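Local coordinates for protein 3-phosphoshikimate 1-carboxyvinyltransferase (Streptomyces sviceus, PDB 7M0O) that probably transfers the enolpyruvyl group of phosphoenolpyruvate to the 5-hydroxyl of shikimate-3-phosphate, the sixth step of the pathway to chorismate, at residues 125-128 with 132-135; 156-161 with 181-186; 188-193 with 215-220; 226-231 with 297-302; 304-309 with 376-381. One frame throughout, in Å; residues are numbered along the deposited sequence.

How the interactions relate
Interactions 1, 2 and 3 belong to one half of the two-domain chain, and interactions 4 and 5 to the other. Interaction 2 and interaction 3 share helix 182-193 and touch directly, through the salt bridge from Glu185 OE1 to Arg192 NH2 (2.7 Å); both flank Arg13, predicted to bind shikimate-3-phosphate. Across the chain's centre from interaction 2, their centres about 26 Å apart, interaction 4 places Tyr228 against Arg367, predicted to bind phosphoenolpyruvate. Segment 304-309 of interaction 5 follows directly on helix 297-303 of interaction 4, the two centres about 12 Å apart; its partner 376-381 follows helix 366-375. Interaction 1 is the hairpin at the far extremity, its centre about 53 Å from that of interaction 5.

Interaction 1 of 5, residues 125-128 with 132-135; sequences HEEA and HPLT
Thr135 OG1 donates a hydrogen bond to Glu126 OE2 at 2.7 Å, meeting the carboxylate on its anti side and 18° out of its plane. The Glu126 chain gets there by bending at chi2 (-72°), which folds the carboxylate back beside the threonine. The same residue is gripped through its backbone, since Glu126 N donates to Pro133 O over 3.0 Å. A water adds a third link, giving one proton to Glu127 OE1 and the other to His132 O. These bonds close the end of a beta hairpin joining strands 122-125 and 134-139, where His125 and Leu134 form an antiparallel non-hydrogen-bonded pair with a CA-CA separation of 4.3 Å. Their side chains lie next to each other and point the same way, His125 CE1 coming to 3.9 Å from Leu134 CD2. The imidazole is fixed at both nitrogens, ND1 by His131 O in the turn and NE2 by Ser113 OG of helix 110-118. Beyond the bonds, the ring of Pro133, which follows a cis peptide, is crossed at about a right angle by Glu127, whose OE2 stands 3.4 Å from Pro133 CD. Strand 95-99 flanks 134-139 on the edge away from 122-125, and His132 and Leu134 touch Phe98 there.

Interaction 2 of 5, residues 156-161 with 181-186; sequences YLTALL and APYVEI
Thr158 presses its hydroxyl against the ring edge of Tyr183, with OG1 3.0 Å from Tyr183 CE2 and near the ring plane. The contact joins helices 155-163 and 182-193 inside one of the two domains of the EPSP synthase fold, in which helices pack together behind outward-facing sheets. The tyrosine reaches across because its CG lies anti to the backbone N (chi1 -165°), and the two side chains meet at about a right angle. Thr158 OG1 spends its polar capacity elsewhere: it is hydrogen-bonded to Thr187 OG1, one turn beyond Tyr183 on the same helix, and this bond helps hold the hydroxyl beside the aromatic edge. Tyr183 in turn makes a cation-pi interaction with Arg13, a residue predicted to bind shikimate-3-phosphate, and touches Ser9 and Ser154, which carry the same prediction. The ring therefore probably serves as a second-shell support for this part of the substrate pocket. One residue back on the first helix and one forward on the second, a smaller apolar patch completes the junction. Here Leu157 and Val184 approach at a slant through a single branch each, Leu157 CD2 standing 3.8 Å from Val184 CG1.

Interaction 3 of 5, residues 188-193 with 215-220; sequences LAMMRA and TTYAIE
With chi1 at -171°, Tyr217 extends its ring from strand 216-218 toward helix 182-193, where Met190 turns its terminal methyl at chi3 (66°) to meet it. The two side chains cross at about a right angle. Met190 CE packs 3.7 Å from Tyr217 CE2, and the thioether chain also passes by the phenol, with CG 3.5 Å from Tyr217 OH. On the next turn of the helix, Ala193 CB approaches Tyr217 CE1 at 3.9 Å, obliquely to the ring. Both groups come to the ring from the same side of its plane, Met190 at CE2 and Ala193 at CE1. Replacement of Tyr217 by an alanine would probably open a gap between strand and helix, leaving Met190 CE free to turn and Ala193 CB without its aromatic partner. At the helix terminus, Thr215 CG2 lies 3.8 Å from Ala193 O, a more peripheral contact. Met190 also packs on Arg13 of helix 8-20, a residue predicted to bind shikimate-3-phosphate. Strand 216-218 is an edge strand of its four-stranded sheet, held by backbone bonds parallel to strand 24-28, while helix 182-193 leans on helix 155-163 through Leu188 and Met191.

Interaction 4 of 5, residues 226-231 with 297-302; sequences ASYFFA and MPTLAA
Thr299 is the centre of this buried contact, meeting Ser227, Tyr228 and Ala231 on the facing helix. Its OG1 is hydrogen-bonded to Ser227 OG at 3.0 Å. A water bridges the same Thr299 OG1, at 2.8 Å, to Tyr228 OH, at 2.7 Å. Thr299 OG1 also lies 3.2 Å from Tyr228 CE1, obliquely to the ring. The methyl branch faces another way: with OG1 beside the backbone N (chi1 -46°), CG2 falls anti to that N and meets Ala231 CB, 3.7 Å away. Ser227 OG sits over the centre of the Tyr228 ring, 3.7 Å above its plane, and is itself tied to Ser224 O. Tyr228 OH has a further hydrogen bond to Arg367 NH1. A phenylalanine in place of Tyr228 would probably leave both Arg367 and the bridging water without this oxygen, and set the guanidinium freer to move. Helices 223-235 and 297-303 run nearly parallel, their segment axes 22° apart and 9.8 Å at closest approach, as neighbours in the helical core of an EPSP synthase domain. Since Arg367 is predicted to bind phosphoenolpyruvate, the arrangement is consistent with a second shell of the active site.

Interaction 5 of 5, residues 304-309 with 376-381; sequences APFASA and GLRVPG
Two loops following helices 297-303 and 366-375 meet at the edge of one domain of the EPSP synthase fold, whose helices are packed inside its sheets, and the join is made mainly by the ring of Phe306. This residue ends a short 3-10 turn, closed by the backbone bond from Ala307 N to Ala304 O (3.1 Å). Its CG is placed beside the backbone N (chi1 -44°), and the far end of the ring is thereby brought up against Arg378 CB and Val379 CG2. Phe306 CE1 stands 3.6 Å from Arg378 CB, an oblique approach to the ring, whereas Val379 CG2 comes to the ring edge, near its plane, at 3.8 Å from Phe306 CZ. The arginine chain is bent at chi2 and chi3, and it and the phenylalanine run past each other in opposite directions. Phe306 CD1 lies over the centre of one face of the Arg378 guanidinium, 4.2 Å above its plane, with the two planes inclined by 43°. Apolar contact predominates, and the arginine contributes chiefly through its CB. Arg378 is exposed and also touches a crystal neighbour, which may influence the course of its outer chain. Val379 is buried and rests in addition on Ala355. Phe306 also packs on Leu235 of helix 223-235, and Leu377 links the second loop to Ala232 of that helix and to Phe401 and Arg405 of helix 397-406.

Interaction 1 of 5, residues 125-128 with 132-135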
# COMPACT_ATOMS: atom_id res chain seq x y z
N HIS A 125 27.85 8.33 -2.66
CA HIS A 125 27.68 7.63 -1.40
C HIS A 125 28.90 7.89 -0.52
O HIS A 125 30.04 7.64 -0.94
CB HIS A 125 27.49 6.14 -1.64
CG HIS A 125 26.22 5.81 -2.37
ND1 HIS A 125 25.00 5.71 -1.73
CD2 HIS A 125 25.98 5.57 -3.68
CE1 HIS A 125 24.07 5.41 -2.62
NE2 HIS A 125 24.63 5.31 -3.81
N GLU A 126 28.66 8.42 0.69
CA GLU A 126 29.78 8.78 1.56
C GLU A 126 30.37 7.58 2.29
O GLU A 126 31.53 7.66 2.73
CB GLU A 126 29.34 9.82 2.59
CG GLU A 126 28.66 11.06 1.99
CD GLU A 126 29.62 11.97 1.26
OE1 GLU A 126 30.85 11.80 1.43
OE2 GLU A 126 29.16 12.86 0.51
N GLU A 127 29.61 6.48 2.44
CA GLU A 127 30.09 5.26 3.08
C GLU A 127 30.02 4.15 2.02
O GLU A 127 30.65 4.29 0.97
CB GLU A 127 29.35 5.00 4.40
CG GLU A 127 29.65 6.09 5.44
CD GLU A 127 28.74 6.05 6.69
OE1 GLU A 127 28.19 4.98 7.03
OE2 GLU A 127 28.59 7.10 7.35
N ALA A 128 29.29 3.07 2.25
CA ALA A 128 29.24 1.99 1.26
C ALA A 128 28.35 2.37 0.09
O ALA A 128 27.40 3.14 0.23
CB ALA A 128 28.73 0.69 1.89
N HIS A 132 22.70 5.40 2.42
CA HIS A 132 22.88 6.65 3.14
C HIS A 132 24.04 6.51 4.14
O HIS A 132 24.27 5.43 4.68
CB HIS A 132 21.60 7.03 3.88
CG HIS A 132 20.52 7.53 2.97
ND1 HIS A 132 20.46 8.83 2.53
CD2 HIS A 132 19.47 6.89 2.38
CE1 HIS A 132 19.43 8.98 1.72
NE2 HIS A 132 18.81 7.82 1.62
N PRO A 133 24.77 7.60 4.42
CA PRO A 133 24.58 8.96 3.91
C PRO A 133 25.02 9.10 2.45
O PRO A 133 25.90 8.38 1.98
CB PRO A 133 25.46 9.81 4.84
CG PRO A 133 26.48 8.87 5.35
CD PRO A 133 25.80 7.54 5.47
N LEU A 134 24.36 10.01 1.73
CA LEU A 134 24.73 10.28 0.35
C LEU A 134 24.49 11.75 0.05
O LEU A 134 23.65 12.41 0.68
CB LEU A 134 23.95 9.40 -0.63
CG LEU A 134 22.42 9.47 -0.54
CD1 LEU A 134 21.89 10.56 -1.49
CD2 LEU A 134 21.81 8.13 -0.87
N THR A 135 25.21 12.26 -0.94
CA THR A 135 25.19 13.68 -1.26
C THR A 135 24.83 13.86 -2.73
O THR A 135 25.46 13.24 -3.59
CB THR A 135 26.55 14.30 -0.93
OG1 THR A 135 26.78 14.16 0.48
CG2 THR A 135 26.60 15.77 -1.32
O HOH W 1 25.92 3.70 5.97

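Interaction 2 of 5, residues 156-161 with 181-186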
# COMPACT_ATOMS: atom_id res chain seq x y z
N TYR A 156 11.71 1.41 -6.49
CA TYR A 156 12.73 2.00 -7.35
C TYR A 156 12.17 2.33 -8.73
O TYR A 156 12.43 3.41 -9.26
CB TYR A 156 13.94 1.06 -7.49
CG TYR A 156 14.58 0.69 -6.17
CD1 TYR A 156 14.69 1.62 -5.15
CD2 TYR A 156 15.03 -0.60 -5.94
CE1 TYR A 156 15.26 1.28 -3.93
CE2 TYR A 156 15.61 -0.95 -4.72
CZ TYR A 156 15.71 -0.00 -3.72
OH TYR A 156 16.27 -0.33 -2.51
N LEU A 157 11.41 1.41 -9.32
CA LEU A 157 10.75 1.73 -10.58
C LEU A 157 9.79 2.90 -10.40
O LEU A 157 9.74 3.81 -11.24
CB LEU A 157 10.04 0.49 -11.14
CG LEU A 157 9.21 0.78 -12.39
CD1 LEU A 157 10.07 1.38 -13.51
CD2 LEU A 157 8.48 -0.47 -12.87
N THR A 158 9.05 2.91 -9.29
CA THR A 158 8.05 3.96 -9.10
C THR A 158 8.71 5.32 -8.91
O THR A 158 8.22 6.33 -9.44
CB THR A 158 7.15 3.57 -7.92
OG1 THR A 158 6.18 2.62 -8.39
CG2 THR A 158 6.46 4.77 -7.31
N ALA A 159 9.84 5.37 -8.21
CA ALA A 159 10.61 6.61 -8.11
C ALA A 159 11.04 7.13 -9.48
O ALA A 159 10.93 8.34 -9.76
CB ALA A 159 11.83 6.40 -7.20
N LEU A 160 11.54 6.25 -10.36
CA LEU A 160 11.95 6.68 -11.70
C LEU A 160 10.75 7.12 -12.54
O LEU A 160 10.83 8.13 -13.26
CB LEU A 160 12.70 5.55 -12.42
CG LEU A 160 14.12 5.28 -11.92
CD1 LEU A 160 14.73 4.12 -12.69
CD2 LEU A 160 14.99 6.55 -12.03
N LEU A 161 9.63 6.39 -12.47
CA LEU A 161 8.42 6.84 -13.16
C LEU A 161 8.01 8.23 -12.69
O LEU A 161 7.73 9.13 -13.50
CB LEU A 161 7.28 5.84 -12.95
CG LEU A 161 7.41 4.49 -13.66
CD1 LEU A 161 6.50 3.46 -12.97
CD2 LEU A 161 7.05 4.64 -15.13
N ALA A 181 2.56 -5.92 -12.73
CA ALA A 181 2.49 -5.76 -11.29
C ALA A 181 1.47 -4.68 -10.90
O ALA A 181 1.44 -3.60 -11.48
CB ALA A 181 3.86 -5.42 -10.73
N PRO A 182 0.63 -4.99 -9.91
CA PRO A 182 -0.38 -4.01 -9.48
C PRO A 182 0.22 -2.69 -9.01
O PRO A 182 -0.40 -1.63 -9.20
CB PRO A 182 -1.11 -4.73 -8.33
CG PRO A 182 -0.79 -6.19 -8.52
CD PRO A 182 0.57 -6.24 -9.13
N TYR A 183 1.40 -2.74 -8.39
CA TYR A 183 2.04 -1.55 -7.86
C TYR A 183 2.32 -0.55 -8.98
O TYR A 183 2.10 0.66 -8.82
CB TYR A 183 3.34 -1.94 -7.15
CG TYR A 183 3.94 -0.90 -6.25
CD1 TYR A 183 3.68 -0.89 -4.88
CD2 TYR A 183 4.81 0.06 -6.76
CE1 TYR A 183 4.26 0.07 -4.05
CE2 TYR A 183 5.38 1.02 -5.94
CZ TYR A 183 5.10 1.02 -4.59
OH TYR A 183 5.68 1.97 -3.79
N VAL A 184 2.78 -1.04 -10.13
CA VAL A 184 3.06 -0.09 -11.20
C VAL A 184 1.77 0.51 -11.76
O VAL A 184 1.75 1.69 -12.12
CB VAL A 184 3.93 -0.74 -12.30
CG1 VAL A 184 5.06 -1.56 -11.67
CG2 VAL A 184 3.10 -1.59 -13.25
N GLU A 185 0.67 -0.25 -11.82
CA GLU A 185 -0.54 0.34 -12.38
C GLU A 185 -1.09 1.44 -11.48
O GLU A 185 -1.66 2.42 -11.98
CB GLU A 185 -1.62 -0.71 -12.62
CG GLU A 185 -2.80 -0.21 -13.48
CD GLU A 185 -2.43 0.92 -14.45
OE1 GLU A 185 -2.99 2.03 -14.32
OE2 GLU A 185 -1.61 0.68 -15.37
N ILE A 186 -0.94 1.30 -10.16
CA ILE A 186 -1.35 2.37 -9.24
C ILE A 186 -0.50 3.62 -9.46
O ILE A 186 -1.03 4.74 -9.46
CB ILE A 186 -1.26 1.88 -7.78
CG1 ILE A 186 -2.29 0.76 -7.55
CG2 ILE A 186 -1.47 3.04 -6.78
CD1 ILE A 186 -2.09 0.06 -6.24

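Interaction 3 of 5, residues 188-193 with 215-220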
# COMPACT_ATOMS: atom_id res chain seq x y z
N LEU A 188 0.93 4.58 -12.23
CA LEU A 188 0.55 5.23 -13.48
C LEU A 188 -0.79 5.94 -13.37
O LEU A 188 -0.97 7.03 -13.92
CB LEU A 188 0.53 4.21 -14.62
CG LEU A 188 1.86 3.51 -14.90
CD1 LEU A 188 1.79 2.71 -16.19
CD2 LEU A 188 3.01 4.50 -14.98
N ALA A 189 -1.74 5.35 -12.64
CA ALA A 189 -3.04 6.00 -12.48
C ALA A 189 -2.91 7.30 -11.68
O ALA A 189 -3.61 8.28 -11.96
CB ALA A 189 -4.02 5.05 -11.81
N MET A 190 -2.05 7.31 -10.67
CA MET A 190 -1.88 8.53 -9.88
C MET A 190 -1.21 9.62 -10.71
O MET A 190 -1.60 10.79 -10.65
CB MET A 190 -1.08 8.22 -8.61
CG MET A 190 -1.84 7.29 -7.64
SD MET A 190 -0.99 6.98 -6.08
CE MET A 190 -1.02 8.63 -5.36
N MET A 191 -0.21 9.25 -11.52
CA MET A 191 0.39 10.22 -12.43
C MET A 191 -0.65 10.80 -13.39
O MET A 191 -0.60 11.99 -13.71
CB MET A 191 1.56 9.57 -13.18
CG MET A 191 2.78 9.21 -12.29
SD MET A 191 4.07 8.27 -13.13
CE MET A 191 4.65 9.50 -14.31
N ARG A 192 -1.63 9.98 -13.81
CA ARG A 192 -2.70 10.48 -14.68
C ARG A 192 -3.56 11.49 -13.95
O ARG A 192 -3.97 12.50 -14.54
CB ARG A 192 -3.56 9.32 -15.21
CG ARG A 192 -2.91 8.51 -16.33
CD ARG A 192 -3.92 7.59 -17.03
NE ARG A 192 -4.28 6.44 -16.20
CZ ARG A 192 -3.62 5.28 -16.21
NH1 ARG A 192 -2.57 5.11 -16.99
NH2 ARG A 192 -4.03 4.29 -15.42
N ALA A 193 -3.84 11.26 -12.66
CA ALA A 193 -4.59 12.24 -11.88
C ALA A 193 -3.84 13.56 -11.75
O ALA A 193 -4.47 14.61 -11.56
CB ALA A 193 -4.91 11.68 -10.49
N THR A 215 -3.61 19.29 -8.07
CA THR A 215 -5.02 18.94 -7.96
C THR A 215 -5.37 18.72 -6.49
O THR A 215 -4.52 18.82 -5.60
CB THR A 215 -5.33 17.72 -8.83
OG1 THR A 215 -6.74 17.55 -8.95
CG2 THR A 215 -4.71 16.46 -8.22
N THR A 216 -6.64 18.45 -6.24
CA THR A 216 -7.08 17.91 -4.96
C THR A 216 -7.12 16.40 -5.11
O THR A 216 -7.81 15.90 -6.00
CB THR A 216 -8.45 18.47 -4.55
OG1 THR A 216 -8.33 19.84 -4.15
CG2 THR A 216 -9.03 17.68 -3.37
N TYR A 217 -6.35 15.68 -4.29
CA TYR A 217 -6.21 14.24 -4.43
C TYR A 217 -6.53 13.57 -3.11
O TYR A 217 -5.84 13.80 -2.11
CB TYR A 217 -4.81 13.83 -4.91
CG TYR A 217 -4.77 12.36 -5.26
CD1 TYR A 217 -5.23 11.90 -6.49
CD2 TYR A 217 -4.33 11.43 -4.33
CE1 TYR A 217 -5.24 10.55 -6.78
CE2 TYR A 217 -4.33 10.08 -4.61
CZ TYR A 217 -4.79 9.64 -5.84
OH TYR A 217 -4.79 8.29 -6.11
N ALA A 218 -7.59 12.76 -3.10
CA ALA A 218 -8.00 12.01 -1.92
C ALA A 218 -7.26 10.67 -1.87
O ALA A 218 -7.26 9.91 -2.85
CB ALA A 218 -9.51 11.77 -1.94
N ILE A 219 -6.67 10.38 -0.71
CA ILE A 219 -5.96 9.13 -0.48
C ILE A 219 -6.96 8.06 -0.06
O ILE A 219 -7.73 8.25 0.89
CB ILE A 219 -4.87 9.30 0.60
CG1 ILE A 219 -3.85 10.35 0.18
CG2 ILE A 219 -4.21 7.94 0.93
CD1 ILE A 219 -3.23 10.05 -1.11
N GLU A 220 -6.94 6.93 -0.76
CA GLU A 220 -7.83 5.82 -0.42
C GLU A 220 -7.43 5.19 0.92
O GLU A 220 -6.24 5.01 1.19
CB GLU A 220 -7.80 4.73 -1.49
CG GLU A 220 -8.49 5.08 -2.78
CD GLU A 220 -8.25 4.05 -3.89
OE1 GLU A 220 -7.88 2.88 -3.61
OE2 GLU A 220 -8.42 4.44 -5.06

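Interaction 4 of 5, residues 226-231 with 297-302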
# COMPACT_ATOMS: atom_id res chain seq x y z
N ALA A 226 -9.45 -2.81 4.98
CA ALA A 226 -10.90 -2.69 4.96
C ALA A 226 -11.59 -4.04 4.84
O ALA A 226 -12.74 -4.17 5.27
CB ALA A 226 -11.37 -1.79 3.81
N SER A 227 -10.91 -5.06 4.30
CA SER A 227 -11.58 -6.33 4.04
C SER A 227 -12.09 -6.96 5.32
O SER A 227 -13.15 -7.58 5.32
CB SER A 227 -10.63 -7.31 3.31
OG SER A 227 -9.64 -7.88 4.15
N TYR A 228 -11.37 -6.77 6.44
CA TYR A 228 -11.79 -7.38 7.69
C TYR A 228 -13.05 -6.73 8.22
O TYR A 228 -13.91 -7.42 8.80
CB TYR A 228 -10.67 -7.29 8.75
CG TYR A 228 -9.37 -7.75 8.16
CD1 TYR A 228 -9.15 -9.10 7.91
CD2 TYR A 228 -8.38 -6.84 7.80
CE1 TYR A 228 -7.97 -9.53 7.33
CE2 TYR A 228 -7.20 -7.26 7.22
CZ TYR A 228 -7.01 -8.60 6.98
OH TYR A 228 -5.85 -9.01 6.39
N PHE A 229 -13.22 -5.43 7.99
CA PHE A 229 -14.39 -4.74 8.50
C PHE A 229 -15.60 -5.02 7.60
O PHE A 229 -16.70 -5.26 8.10
CB PHE A 229 -14.07 -3.24 8.66
CG PHE A 229 -12.99 -2.98 9.70
CD1 PHE A 229 -13.32 -2.58 10.98
CD2 PHE A 229 -11.65 -3.21 9.41
CE1 PHE A 229 -12.32 -2.37 11.95
CE2 PHE A 229 -10.67 -3.04 10.36
CZ PHE A 229 -11.01 -2.61 11.64
N PHE A 230 -15.37 -5.09 6.29
CA PHE A 230 -16.41 -5.52 5.36
C PHE A 230 -16.88 -6.94 5.67
O PHE A 230 -18.08 -7.23 5.64
CB PHE A 230 -15.90 -5.44 3.91
CG PHE A 230 -15.75 -4.04 3.34
CD1 PHE A 230 -16.67 -3.04 3.62
CD2 PHE A 230 -14.72 -3.77 2.48
CE1 PHE A 230 -16.52 -1.76 3.04
CE2 PHE A 230 -14.57 -2.51 1.89
CZ PHE A 230 -15.47 -1.51 2.17
N ALA A 231 -15.94 -7.86 5.94
CA ALA A 231 -16.30 -9.25 6.26
C ALA A 231 -17.12 -9.35 7.54
O ALA A 231 -18.08 -10.14 7.62
CB ALA A 231 -15.04 -10.10 6.40
N MET A 297 -7.48 -13.61 0.68
CA MET A 297 -7.81 -15.02 0.85
C MET A 297 -8.02 -15.40 2.31
O MET A 297 -9.01 -16.09 2.60
CB MET A 297 -6.74 -15.90 0.19
CG MET A 297 -6.96 -17.41 0.44
SD MET A 297 -6.39 -18.04 2.03
CE MET A 297 -4.61 -17.83 1.89
N PRO A 298 -7.17 -14.98 3.27
CA PRO A 298 -7.44 -15.36 4.67
C PRO A 298 -8.71 -14.74 5.20
O PRO A 298 -9.37 -15.35 6.04
CB PRO A 298 -6.19 -14.87 5.43
CG PRO A 298 -5.08 -14.85 4.33
CD PRO A 298 -5.83 -14.40 3.09
N THR A 299 -9.08 -13.54 4.72
CA THR A 299 -10.31 -12.91 5.18
C THR A 299 -11.51 -13.79 4.86
O THR A 299 -12.43 -13.93 5.68
CB THR A 299 -10.45 -11.53 4.55
OG1 THR A 299 -9.21 -10.83 4.64
CG2 THR A 299 -11.53 -10.73 5.29
N LEU A 300 -11.53 -14.38 3.66
CA LEU A 300 -12.61 -15.29 3.30
C LEU A 300 -12.50 -16.61 4.06
O LEU A 300 -13.52 -17.15 4.51
CB LEU A 300 -12.60 -15.56 1.79
CG LEU A 300 -13.69 -16.55 1.34
CD1 LEU A 300 -15.07 -16.07 1.76
CD2 LEU A 300 -13.66 -16.82 -0.18
N ALA A 301 -11.30 -17.16 4.19
CA ALA A 301 -11.15 -18.42 4.91
C ALA A 301 -11.71 -18.33 6.33
O ALA A 301 -12.27 -19.30 6.84
CB ALA A 301 -9.67 -18.82 4.94
N ALA A 302 -11.60 -17.16 6.96
CA ALA A 302 -11.99 -17.03 8.36
C ALA A 302 -13.50 -16.88 8.57
O ALA A 302 -13.96 -17.12 9.69
CB ALA A 302 -11.23 -15.86 8.99
O HOH W 2 -6.45 -11.22 4.87

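Interaction 5 of 5, residues 304-309 with 376-381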
# COMPACT_ATOMS: atom_id res chain seq x y z
N ALA A 304 -15.62 -18.54 6.33
CA ALA A 304 -16.20 -19.71 5.69
C ALA A 304 -16.81 -20.73 6.66
O ALA A 304 -17.71 -21.47 6.22
CB ALA A 304 -15.14 -20.38 4.81
N PRO A 305 -16.39 -20.86 7.93
CA PRO A 305 -17.06 -21.84 8.81
C PRO A 305 -18.55 -21.62 8.94
O PRO A 305 -19.28 -22.56 9.30
CB PRO A 305 -16.35 -21.65 10.15
CG PRO A 305 -14.97 -21.20 9.75
CD PRO A 305 -15.15 -20.34 8.55
N PHE A 306 -19.03 -20.41 8.64
CA PHE A 306 -20.43 -20.03 8.80
C PHE A 306 -21.21 -20.05 7.49
O PHE A 306 -22.40 -19.70 7.49
CB PHE A 306 -20.51 -18.65 9.45
CG PHE A 306 -19.56 -18.48 10.59
CD1 PHE A 306 -19.89 -18.93 11.86
CD2 PHE A 306 -18.32 -17.89 10.40
CE1 PHE A 306 -19.01 -18.79 12.91
CE2 PHE A 306 -17.43 -17.74 11.45
CZ PHE A 306 -17.78 -18.21 12.71
N ALA A 307 -20.60 -20.47 6.39
CA ALA A 307 -21.28 -20.47 5.10
C ALA A 307 -22.28 -21.62 5.01
O ALA A 307 -22.30 -22.54 5.84
CB ALA A 307 -20.27 -20.54 3.95
N SER A 308 -23.13 -21.56 3.98
CA SER A 308 -24.19 -22.54 3.73
C SER A 308 -23.70 -23.81 3.06
O SER A 308 -24.47 -24.77 2.96
CB SER A 308 -25.26 -21.92 2.84
OG SER A 308 -24.80 -21.85 1.49
N ALA A 309 -22.46 -23.82 2.55
CA ALA A 309 -21.92 -24.91 1.72
C ALA A 309 -20.41 -24.73 1.66
O ALA A 309 -19.91 -23.70 2.12
CB ALA A 309 -22.53 -24.86 0.32
N GLY A 376 -13.77 -14.50 15.57
CA GLY A 376 -14.07 -14.34 16.99
C GLY A 376 -15.35 -13.56 17.31
O GLY A 376 -15.80 -13.60 18.46
N LEU A 377 -15.91 -12.82 16.34
CA LEU A 377 -17.24 -12.25 16.52
C LEU A 377 -18.30 -13.31 16.82
O LEU A 377 -19.27 -13.02 17.55
CB LEU A 377 -17.65 -11.49 15.26
CG LEU A 377 -16.82 -10.26 14.93
CD1 LEU A 377 -17.40 -9.65 13.68
CD2 LEU A 377 -16.81 -9.25 16.06
N ARG A 378 -18.15 -14.51 16.27
CA ARG A 378 -19.14 -15.57 16.47
C ARG A 378 -18.62 -16.77 17.25
O ARG A 378 -19.44 -17.58 17.70
CB ARG A 378 -19.67 -16.07 15.12
CG ARG A 378 -20.65 -15.11 14.43
CD ARG A 378 -22.06 -15.19 15.02
NE ARG A 378 -22.66 -16.51 14.82
CZ ARG A 378 -23.21 -16.91 13.68
NH1 ARG A 378 -23.21 -16.10 12.63
NH2 ARG A 378 -23.73 -18.12 13.57
N VAL A 379 -17.30 -16.91 17.40
CA VAL A 379 -16.73 -18.04 18.14
C VAL A 379 -16.01 -17.50 19.37
O VAL A 379 -14.92 -16.92 19.25
CB VAL A 379 -15.76 -18.85 17.26
CG1 VAL A 379 -15.10 -19.95 18.08
CG2 VAL A 379 -16.48 -19.43 16.04
N PRO A 380 -16.57 -17.68 20.57
CA PRO A 380 -15.91 -17.17 21.77
C PRO A 380 -14.62 -17.91 22.09
O PRO A 380 -14.44 -19.07 21.72
CB PRO A 380 -16.96 -17.40 22.88
CG PRO A 380 -18.25 -17.67 22.17
CD PRO A 380 -17.86 -18.32 20.87
N GLY A 381 -13.71 -17.21 22.76
CA GLY A 381 -12.49 -17.86 23.20
C GLY A 381 -11.39 -17.99 22.18
O GLY A 381 -10.54 -18.88 22.30